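Local atomic coordinates of Rbstp0775 protein (Geobacillus stearothermophilus, PDB entry 1RZ3), a protein that is of unknown function but probably acts as an ATP-dependent kinase of the phosphoribulokinase and uridine kinase family. Residues V55-D60 with M129-F134; W84-L89 with K138-F143. All blocks are in the same frame, centred on the assembly; numbering follows the deposited sequence.

Interaction 1 of 2, residues V55-D60 with M129-F134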
ATOM      1  N   VAL A  55       3.403  -9.971   2.851  1.00 15.99           N
ATOM      2  CA  VAL A  55       3.315  -8.512   2.879  1.00 16.97           C
ATOM      3  C   VAL A  55       4.077  -7.807   1.757  1.00 18.38           C
ATOM      4  O   VAL A  55       5.201  -8.184   1.428  1.00 18.10           O
ATOM      5  CB  VAL A  55       3.853  -7.960   4.224  1.00 17.15           C
ATOM      6  CG1 VAL A  55       3.630  -6.456   4.297  1.00 17.38           C
ATOM      7  CG2 VAL A  55       3.180  -8.671   5.401  1.00 16.32           C
ATOM      8  N   PHE A  56       3.451  -6.781   1.180  1.00 17.13           N
ATOM      9  CA  PHE A  56       4.056  -5.973   0.118  1.00 15.72           C
ATOM     10  C   PHE A  56       4.064  -4.531   0.609  1.00 16.02           C
ATOM     11  O   PHE A  56       3.134  -4.102   1.295  1.00 14.54           O
ATOM     12  CB  PHE A  56       3.237  -6.058  -1.176  1.00 17.08           C
ATOM     13  CG  PHE A  56       3.394  -7.355  -1.913  1.00 17.44           C
ATOM     14  CD1 PHE A  56       4.470  -7.557  -2.769  1.00 18.53           C
ATOM     15  CD2 PHE A  56       2.473  -8.381  -1.740  1.00 19.03           C
ATOM     16  CE1 PHE A  56       4.628  -8.771  -3.447  1.00 20.49           C
ATOM     17  CE2 PHE A  56       2.619  -9.595  -2.411  1.00 20.01           C
ATOM     18  CZ  PHE A  56       3.697  -9.789  -3.265  1.00 20.12           C
ATOM     19  N   HIS A  57       5.113  -3.791   0.260  1.00 15.40           N
ATOM     20  CA  HIS A  57       5.252  -2.394   0.662  1.00 15.91           C
ATOM     21  C   HIS A  57       5.399  -1.608  -0.638  1.00 15.74           C
ATOM     22  O   HIS A  57       6.410  -1.735  -1.325  1.00 15.14           O
ATOM     23  CB  HIS A  57       6.502  -2.226   1.530  1.00 17.87           C
ATOM     24  CG  HIS A  57       6.490  -3.056   2.776  1.00 19.36           C
ATOM     25  ND1 HIS A  57       5.836  -2.665   3.925  1.00 18.01           N
ATOM     26  CD2 HIS A  57       7.041  -4.263   3.050  1.00 21.51           C
ATOM     27  CE1 HIS A  57       5.984  -3.595   4.852  1.00 19.30           C
ATOM     28  NE2 HIS A  57       6.712  -4.575   4.347  1.00 20.82           N
HETATM   29  N   MSE A  58       4.405  -0.790  -0.971  1.00 16.53           N
HETATM   30  CA  MSE A  58       4.447  -0.062  -2.237  1.00 17.22           C
HETATM   31  C   MSE A  58       5.639   0.853  -2.475  1.00 15.44           C
HETATM   32  O   MSE A  58       5.983   1.114  -3.628  1.00 14.41           O
HETATM   33  CB  MSE A  58       3.148   0.713  -2.456  1.00 18.33           C
HETATM   34  CG  MSE A  58       1.910  -0.179  -2.551  1.00 23.28           C
HETATM   35 SE   MSE A  58       2.100  -1.703  -3.734  1.00 26.94          SE
HETATM   36  CE  MSE A  58       2.288  -0.753  -5.409  1.00 28.39           C
ATOM     37  N   ASP A  59       6.275   1.343  -1.415  1.00 17.25           N
ATOM     38  CA  ASP A  59       7.445   2.200  -1.611  1.00 21.47           C
ATOM     39  C   ASP A  59       8.603   1.402  -2.212  1.00 20.86           C
ATOM     40  O   ASP A  59       9.565   1.982  -2.715  1.00 19.84           O
ATOM     41  CB  ASP A  59       7.892   2.843  -0.297  1.00 25.17           C
ATOM     42  CG  ASP A  59       6.921   3.899   0.191  1.00 32.14           C
ATOM     43  OD1 ASP A  59       6.408   4.669  -0.652  1.00 34.12           O
ATOM     44  OD2 ASP A  59       6.678   3.968   1.415  1.00 36.92           O
ATOM     45  N   ASP A  60       8.512   0.075  -2.151  1.00 17.68           N
ATOM     46  CA  ASP A  60       9.546  -0.788  -2.728  1.00 19.43           C
ATOM     47  C   ASP A  60       9.399  -0.814  -4.247  1.00 18.89           C
ATOM     48  O   ASP A  60      10.343  -1.149  -4.967  1.00 19.43           O
ATOM     49  CB  ASP A  60       9.397  -2.252  -2.274  1.00 20.75           C
ATOM     50  CG  ASP A  60       9.778  -2.481  -0.823  1.00 23.23           C
ATOM     51  OD1 ASP A  60      10.647  -1.757  -0.304  1.00 22.11           O
ATOM     52  OD2 ASP A  60       9.217  -3.417  -0.212  1.00 24.29           O
HETATM   53  N   MSE A 129      -1.129  -8.835   2.392  1.00 14.82           N
HETATM   54  CA  MSE A 129      -1.285  -7.485   2.912  1.00 17.80           C
HETATM   55  C   MSE A 129      -0.414  -6.501   2.150  1.00 16.86           C
HETATM   56  O   MSE A 129       0.789  -6.706   1.997  1.00 16.66           O
HETATM   57  CB  MSE A 129      -0.936  -7.438   4.395  1.00 20.88           C
HETATM   58  CG  MSE A 129      -1.266  -6.107   5.032  1.00 27.72           C
HETATM   59 SE   MSE A 129      -0.786  -6.098   6.878  1.00 40.50          SE
HETATM   60  CE  MSE A 129      -2.197  -7.228   7.563  1.00 30.88           C
ATOM     61  N   ILE A 130      -1.039  -5.431   1.674  1.00 17.08           N
ATOM     62  CA  ILE A 130      -0.351  -4.402   0.909  1.00 16.88           C
ATOM     63  C   ILE A 130      -0.523  -3.051   1.596  1.00 16.12           C
ATOM     64  O   ILE A 130      -1.646  -2.646   1.901  1.00 17.06           O
ATOM     65  CB  ILE A 130      -0.932  -4.322  -0.523  1.00 17.70           C
ATOM     66  CG1 ILE A 130      -0.826  -5.699  -1.191  1.00 20.11           C
ATOM     67  CG2 ILE A 130      -0.201  -3.259  -1.335  1.00 17.70           C
ATOM     68  CD1 ILE A 130      -1.485  -5.786  -2.545  1.00 24.00           C
ATOM     69  N   GLU A 131       0.588  -2.362   1.853  1.00 16.62           N
ATOM     70  CA  GLU A 131       0.528  -1.050   2.486  1.00 15.32           C
ATOM     71  C   GLU A 131       1.239  -0.029   1.611  1.00 17.18           C
ATOM     72  O   GLU A 131       2.262  -0.333   0.999  1.00 15.59           O
ATOM     73  CB  GLU A 131       1.172  -1.087   3.883  1.00 18.90           C
ATOM     74  CG  GLU A 131       2.665  -1.402   3.915  1.00 20.56           C
ATOM     75  CD  GLU A 131       3.545  -0.163   3.832  1.00 23.35           C
ATOM     76  OE1 GLU A 131       3.005   0.959   3.699  1.00 23.18           O
ATOM     77  OE2 GLU A 131       4.784  -0.315   3.904  1.00 22.97           O
ATOM     78  N   GLY A 132       0.683   1.176   1.544  1.00 17.61           N
ATOM     79  CA  GLY A 132       1.295   2.220   0.741  1.00 16.81           C
ATOM     80  C   GLY A 132       0.391   3.419   0.582  1.00 16.91           C
ATOM     81  O   GLY A 132      -0.740   3.421   1.064  1.00 14.70           O
ATOM     82  N   VAL A 133       0.887   4.452  -0.087  1.00 16.74           N
ATOM     83  CA  VAL A 133       0.085   5.643  -0.312  1.00 18.68           C
ATOM     84  C   VAL A 133      -0.692   5.492  -1.618  1.00 18.23           C
ATOM     85  O   VAL A 133      -0.259   4.777  -2.528  1.00 18.55           O
ATOM     86  CB  VAL A 133       0.975   6.909  -0.386  1.00 21.85           C
ATOM     87  CG1 VAL A 133       1.955   6.789  -1.533  1.00 21.47           C
ATOM     88  CG2 VAL A 133       0.111   8.144  -0.545  1.00 23.94           C
ATOM     89  N   PHE A 134      -1.845   6.151  -1.687  1.00 15.18           N
ATOM     90  CA  PHE A 134      -2.704   6.139  -2.865  1.00 15.89           C
ATOM     91  C   PHE A 134      -3.089   4.723  -3.304  1.00 16.65           C
ATOM     92  O   PHE A 134      -3.124   4.442  -4.498  1.00 15.98           O
ATOM     93  CB  PHE A 134      -2.008   6.842  -4.044  1.00 15.93           C
ATOM     94  CG  PHE A 134      -1.326   8.140  -3.681  1.00 17.59           C
ATOM     95  CD1 PHE A 134      -1.997   9.123  -2.958  1.00 17.89           C
ATOM     96  CD2 PHE A 134      -0.015   8.389  -4.094  1.00 18.52           C
ATOM     97  CE1 PHE A 134      -1.377  10.340  -2.650  1.00 19.68           C
ATOM     98  CE2 PHE A 134       0.619   9.607  -3.793  1.00 19.35           C
ATOM     99  CZ  PHE A 134      -0.066  10.583  -3.069  1.00 19.45           C
TER
HETATM  100  O   HOH W   1       5.422   1.454   1.474  1.00 30.60           O

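Interaction 2 of 2, residues W84-L89 with K138-F143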
ATOM      1  N   TRP A  84       4.844   5.747  -9.514  1.00 17.99           N
ATOM      2  CA  TRP A  84       4.507   4.330  -9.652  1.00 17.95           C
ATOM      3  C   TRP A  84       4.039   4.078 -11.079  1.00 18.43           C
ATOM      4  O   TRP A  84       3.298   4.886 -11.640  1.00 19.76           O
ATOM      5  CB  TRP A  84       3.365   3.934  -8.707  1.00 17.10           C
ATOM      6  CG  TRP A  84       3.759   3.820  -7.280  1.00 16.57           C
ATOM      7  CD1 TRP A  84       4.251   2.714  -6.650  1.00 16.07           C
ATOM      8  CD2 TRP A  84       3.754   4.869  -6.308  1.00 17.13           C
ATOM      9  NE1 TRP A  84       4.557   3.010  -5.342  1.00 15.13           N
ATOM     10  CE2 TRP A  84       4.262   4.327  -5.105  1.00 17.27           C
ATOM     11  CE3 TRP A  84       3.373   6.216  -6.336  1.00 16.85           C
ATOM     12  CZ2 TRP A  84       4.399   5.086  -3.939  1.00 17.23           C
ATOM     13  CZ3 TRP A  84       3.509   6.973  -5.175  1.00 17.20           C
ATOM     14  CH2 TRP A  84       4.017   6.405  -3.995  1.00 16.66           C
ATOM     15  N   ASP A  85       4.481   2.970 -11.666  1.00 17.16           N
ATOM     16  CA  ASP A  85       4.044   2.603 -13.010  1.00 16.66           C
ATOM     17  C   ASP A  85       2.748   1.861 -12.710  1.00 16.35           C
ATOM     18  O   ASP A  85       2.725   0.628 -12.601  1.00 14.93           O
ATOM     19  CB  ASP A  85       5.050   1.660 -13.671  1.00 16.56           C
ATOM     20  CG  ASP A  85       4.721   1.391 -15.120  1.00 19.82           C
ATOM     21  OD1 ASP A  85       3.525   1.429 -15.475  1.00 19.19           O
ATOM     22  OD2 ASP A  85       5.656   1.122 -15.902  1.00 21.59           O
ATOM     23  N   VAL A  86       1.676   2.629 -12.546  1.00 15.17           N
ATOM     24  CA  VAL A  86       0.370   2.090 -12.198  1.00 17.32           C
ATOM     25  C   VAL A  86      -0.106   0.927 -13.061  1.00 16.91           C
ATOM     26  O   VAL A  86      -0.561  -0.087 -12.539  1.00 16.11           O
ATOM     27  CB  VAL A  86      -0.693   3.210 -12.221  1.00 17.69           C
ATOM     28  CG1 VAL A  86      -2.056   2.654 -11.855  1.00 17.87           C
ATOM     29  CG2 VAL A  86      -0.288   4.313 -11.252  1.00 17.19           C
ATOM     30  N   GLU A  87       0.008   1.072 -14.375  1.00 16.67           N
ATOM     31  CA  GLU A  87      -0.431   0.027 -15.296  1.00 18.19           C
ATOM     32  C   GLU A  87       0.397  -1.256 -15.196  1.00 16.45           C
ATOM     33  O   GLU A  87      -0.153  -2.357 -15.216  1.00 16.36           O
ATOM     34  CB  GLU A  87      -0.399   0.572 -16.725  1.00 20.80           C
ATOM     35  CG  GLU A  87      -0.722  -0.429 -17.808  1.00 25.06           C
ATOM     36  CD  GLU A  87      -0.636   0.208 -19.187  1.00 27.59           C
ATOM     37  OE1 GLU A  87       0.317   0.984 -19.425  1.00 34.49           O
ATOM     38  OE2 GLU A  87      -1.509  -0.065 -20.027  1.00 26.87           O
ATOM     39  N   TRP A  88       1.716  -1.123 -15.093  1.00 16.37           N
ATOM     40  CA  TRP A  88       2.571  -2.301 -14.984  1.00 15.29           C
ATOM     41  C   TRP A  88       2.244  -3.039 -13.683  1.00 15.64           C
ATOM     42  O   TRP A  88       2.120  -4.270 -13.669  1.00 15.07           O
ATOM     43  CB  TRP A  88       4.054  -1.902 -14.993  1.00 17.29           C
ATOM     44  CG  TRP A  88       4.991  -3.077 -15.092  1.00 19.62           C
ATOM     45  CD1 TRP A  88       5.430  -3.684 -16.235  1.00 23.29           C
ATOM     46  CD2 TRP A  88       5.560  -3.817 -14.004  1.00 22.46           C
ATOM     47  NE1 TRP A  88       6.235  -4.756 -15.927  1.00 23.64           N
ATOM     48  CE2 TRP A  88       6.331  -4.861 -14.563  1.00 23.18           C
ATOM     49  CE3 TRP A  88       5.489  -3.703 -12.606  1.00 20.92           C
ATOM     50  CZ2 TRP A  88       7.028  -5.784 -13.777  1.00 22.83           C
ATOM     51  CZ3 TRP A  88       6.182  -4.622 -11.825  1.00 22.27           C
ATOM     52  CH2 TRP A  88       6.942  -5.650 -12.415  1.00 21.85           C
ATOM     53  N   LEU A  89       2.093  -2.288 -12.593  1.00 13.94           N
ATOM     54  CA  LEU A  89       1.781  -2.895 -11.298  1.00 14.01           C
ATOM     55  C   LEU A  89       0.415  -3.560 -11.312  1.00 14.61           C
ATOM     56  O   LEU A  89       0.214  -4.599 -10.675  1.00 13.79           O
ATOM     57  CB  LEU A  89       1.854  -1.845 -10.188  1.00 14.08           C
ATOM     58  CG  LEU A  89       3.300  -1.429  -9.891  1.00 14.73           C
ATOM     59  CD1 LEU A  89       3.311  -0.160  -9.063  1.00 13.46           C
ATOM     60  CD2 LEU A  89       4.026  -2.574  -9.174  1.00 15.39           C
ATOM     61  N   LYS A 138      -8.394   4.074  -8.755  1.00 19.16           N
ATOM     62  CA  LYS A 138      -9.319   3.235  -9.517  1.00 20.19           C
ATOM     63  C   LYS A 138      -8.782   1.943 -10.120  1.00 18.86           C
ATOM     64  O   LYS A 138      -9.489   0.937 -10.167  1.00 16.52           O
ATOM     65  CB  LYS A 138      -9.979   4.064 -10.620  1.00 24.05           C
ATOM     66  CG  LYS A 138      -9.006   4.633 -11.633  1.00 29.35           C
ATOM     67  CD  LYS A 138      -9.738   5.459 -12.691  1.00 34.20           C
ATOM     68  CE  LYS A 138      -8.768   6.049 -13.712  1.00 37.13           C
ATOM     69  NZ  LYS A 138      -7.734   6.922 -13.081  1.00 35.77           N
ATOM     70  N   GLU A 139      -7.539   1.969 -10.584  1.00 19.32           N
ATOM     71  CA  GLU A 139      -6.932   0.801 -11.204  1.00 20.65           C
ATOM     72  C   GLU A 139      -6.685  -0.374 -10.256  1.00 19.88           C
ATOM     73  O   GLU A 139      -6.794  -1.539 -10.662  1.00 20.20           O
ATOM     74  CB  GLU A 139      -5.598   1.194 -11.855  1.00 24.70           C
ATOM     75  CG  GLU A 139      -5.683   2.205 -13.002  1.00 26.82           C
ATOM     76  CD  GLU A 139      -5.971   3.638 -12.559  1.00 28.74           C
ATOM     77  OE1 GLU A 139      -5.740   3.985 -11.380  1.00 27.71           O
ATOM     78  OE2 GLU A 139      -6.415   4.434 -13.414  1.00 33.70           O
ATOM     79  N   TRP A 140      -6.355  -0.070  -9.001  1.00 16.37           N
ATOM     80  CA  TRP A 140      -6.041  -1.102  -8.015  1.00 16.25           C
ATOM     81  C   TRP A 140      -7.189  -1.544  -7.106  1.00 14.77           C
ATOM     82  O   TRP A 140      -7.233  -2.694  -6.665  1.00 13.00           O
ATOM     83  CB  TRP A 140      -4.861  -0.637  -7.156  1.00 15.29           C
ATOM     84  CG  TRP A 140      -3.630  -0.266  -7.954  1.00 15.99           C
ATOM     85  CD1 TRP A 140      -3.329  -0.645  -9.235  1.00 15.95           C
ATOM     86  CD2 TRP A 140      -2.507   0.495  -7.489  1.00 15.17           C
ATOM     87  NE1 TRP A 140      -2.087  -0.172  -9.592  1.00 14.92           N
ATOM     88  CE2 TRP A 140      -1.561   0.531  -8.541  1.00 15.69           C
ATOM     89  CE3 TRP A 140      -2.206   1.144  -6.284  1.00 15.14           C
ATOM     90  CZ2 TRP A 140      -0.336   1.192  -8.423  1.00 16.16           C
ATOM     91  CZ3 TRP A 140      -0.988   1.799  -6.164  1.00 17.45           C
ATOM     92  CH2 TRP A 140      -0.067   1.819  -7.228  1.00 15.61           C
ATOM     93  N   ARG A 141      -8.115  -0.630  -6.827  1.00 14.73           N
ATOM     94  CA  ARG A 141      -9.275  -0.910  -5.968  1.00 17.44           C
ATOM     95  C   ARG A 141      -9.976  -2.267  -6.095  1.00 16.35           C
ATOM     96  O   ARG A 141     -10.245  -2.933  -5.091  1.00 16.79           O
ATOM     97  CB  ARG A 141     -10.362   0.160  -6.172  1.00 18.48           C
ATOM     98  CG  ARG A 141     -10.064   1.518  -5.619  1.00 22.11           C
ATOM     99  CD  ARG A 141     -11.375   2.258  -5.314  1.00 20.62           C
ATOM    100  NE  ARG A 141     -12.149   2.643  -6.497  1.00 19.97           N
ATOM    101  CZ  ARG A 141     -11.954   3.762  -7.192  1.00 20.35           C
ATOM    102  NH1 ARG A 141     -11.002   4.609  -6.833  1.00 21.10           N
ATOM    103  NH2 ARG A 141     -12.731   4.052  -8.228  1.00 22.23           N
ATOM    104  N   PRO A 142     -10.301  -2.686  -7.328  1.00 15.82           N
ATOM    105  CA  PRO A 142     -10.991  -3.963  -7.527  1.00 15.19           C
ATOM    106  C   PRO A 142     -10.304  -5.188  -6.951  1.00 15.26           C
ATOM    107  O   PRO A 142     -10.944  -6.205  -6.725  1.00 13.59           O
ATOM    108  CB  PRO A 142     -11.117  -4.068  -9.049  1.00 16.54           C
ATOM    109  CG  PRO A 142     -10.989  -2.639  -9.529  1.00 15.19           C
ATOM    110  CD  PRO A 142      -9.938  -2.080  -8.622  1.00 15.91           C
ATOM    111  N   PHE A 143      -9.004  -5.088  -6.701  1.00 15.81           N
ATOM    112  CA  PHE A 143      -8.263  -6.242  -6.211  1.00 15.64           C
ATOM    113  C   PHE A 143      -8.082  -6.354  -4.706  1.00 16.60           C
ATOM    114  O   PHE A 143      -7.397  -7.263  -4.232  1.00 16.68           O
ATOM    115  CB  PHE A 143      -6.918  -6.295  -6.939  1.00 13.57           C
ATOM    116  CG  PHE A 143      -7.065  -6.314  -8.433  1.00 13.82           C
ATOM    117  CD1 PHE A 143      -7.573  -7.439  -9.075  1.00 14.91           C
ATOM    118  CD2 PHE A 143      -6.790  -5.178  -9.189  1.00 15.01           C
ATOM    119  CE1 PHE A 143      -7.814  -7.430 -10.448  1.00 16.22           C
ATOM    120  CE2 PHE A 143      -7.028  -5.158 -10.563  1.00 17.66           C
ATOM    121  CZ  PHE A 143      -7.543  -6.288 -11.192  1.00 16.49           C
TER

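Interaction 1 of 2, residues V55-D60 with M129-F134
The imidazole of His-57 is met at its edge, in the ring plane, by the carboxylate of Glu-131. His-57 ND1 donates to Glu-131 OE2 over 2.6 Å with an N-H...O angle of 164°, and the oxygen receives it on its anti lone pair. The carboxylate plane is turned 71° from the ring. The Glu-131 chain reaches back to the histidine because CG sits between the backbone N and the carbonyl carbon (chi1 64°) and the chain bends again at chi2. Glu-131 OE2 is also hydrogen-bonded to Thr-36 OG1 and to a water 3.1 Å away, which in turn accepts from Asp-59 N. Without the imidazole, as with an alanine here, Glu-131 OE2 would probably lose its ring donor, and the carboxylate would be held by fewer bonds. The edge of the Phe-56 ring lies near Met-129 O, which accepts from Phe-56 N at 2.8 Å. Glu-131 N donates to Phe-56 O (3.1 Å) and Met-58 N to Glu-131 O (2.9 Å), so the ladder runs on past the strand end. On the face with Phe-56, the selenium of selenomethionine Met-58 packs 3.7 Å from Ile-130 CG2. Parallel pairing here, with the sheet end next to a probable Walker A loop, is consistent with the P-loop NTPase fold of this family.

Interaction 2 of 2, residues W84-L89 with K138-F143
Trp-140 meets the start of helix 86-94 with its indole, which crosses Val-86 and Leu-89 obliquely. Trp-140 NE1 donates to Val-86 O, an acceptor at the ring edge and in its plane; the N-H...O angle of 166° is nearly straight, but the 3.3 Å separation makes the bond weak. That carbonyl also accepts from Thr-90 OG1. Beside this polar point, Val-86 CG1 comes within 3.6 Å of Trp-140 NE1. The same methyl is shared with Glu-139, whose side chain crosses the valine at about a right angle: Val-86 CG1 lies 3.8 Å from Glu-139 CG. This branch stands trans to the valine's backbone N (chi1 -180°), which offers it to both partners. Glu-139 bends at chi2; its CB and CG come nearest the valine methyl, and Glu-139 OE2 forms a salt bridge with Lys-138 NZ at 2.8 Å.

Farther along the indole, Leu-89 CD1 approaches Trp-140 CZ2 at a slant, 3.9 Å away. Trp-84 CB lies at the edge, near the ring plane, 4.3 Å from Trp-140 CH2. Val-86, Leu-89 and Trp-84 thus contact NE1, CZ2 and CH2 of Trp-140 in turn. Asp-85 is the N-cap of the helix, Asp-85 OD1 accepting from Trp-88 N at 3.2 Å. Phe-94 stacks on the Trp-140 ring and Arg-137 makes a cation-pi contact with it. The contact therefore joins the first turn of helix 86-94 to the connection between strands 127-132 and 146-150, while Trp-88 reaches strand 102-109.

Overall arrangement
The centres of interactions 1 and 2 lie about 12 Å apart, and their segments alternate along the chain: 55-60, 84-89, 129-134, 138-143. Interaction 1 pairs strands 53-57 and 127-132 of the five-stranded parallel sheet, whereas interaction 2 joins helix 86-94 to the connection that follows strand 127-132. They touch directly: Met-58 O and Trp-84 NE1 form a probable hydrogen bond at 2.9 Å, and Met-58 CE packs 3.8 Å from Leu-89 CD1. Helix 86-94 also covers Phe-56 and Ile-130 through Leu-93 and Phe-94. One helix thus links the sheet edge and the connection, in a fold consistent with a P-loop kinase.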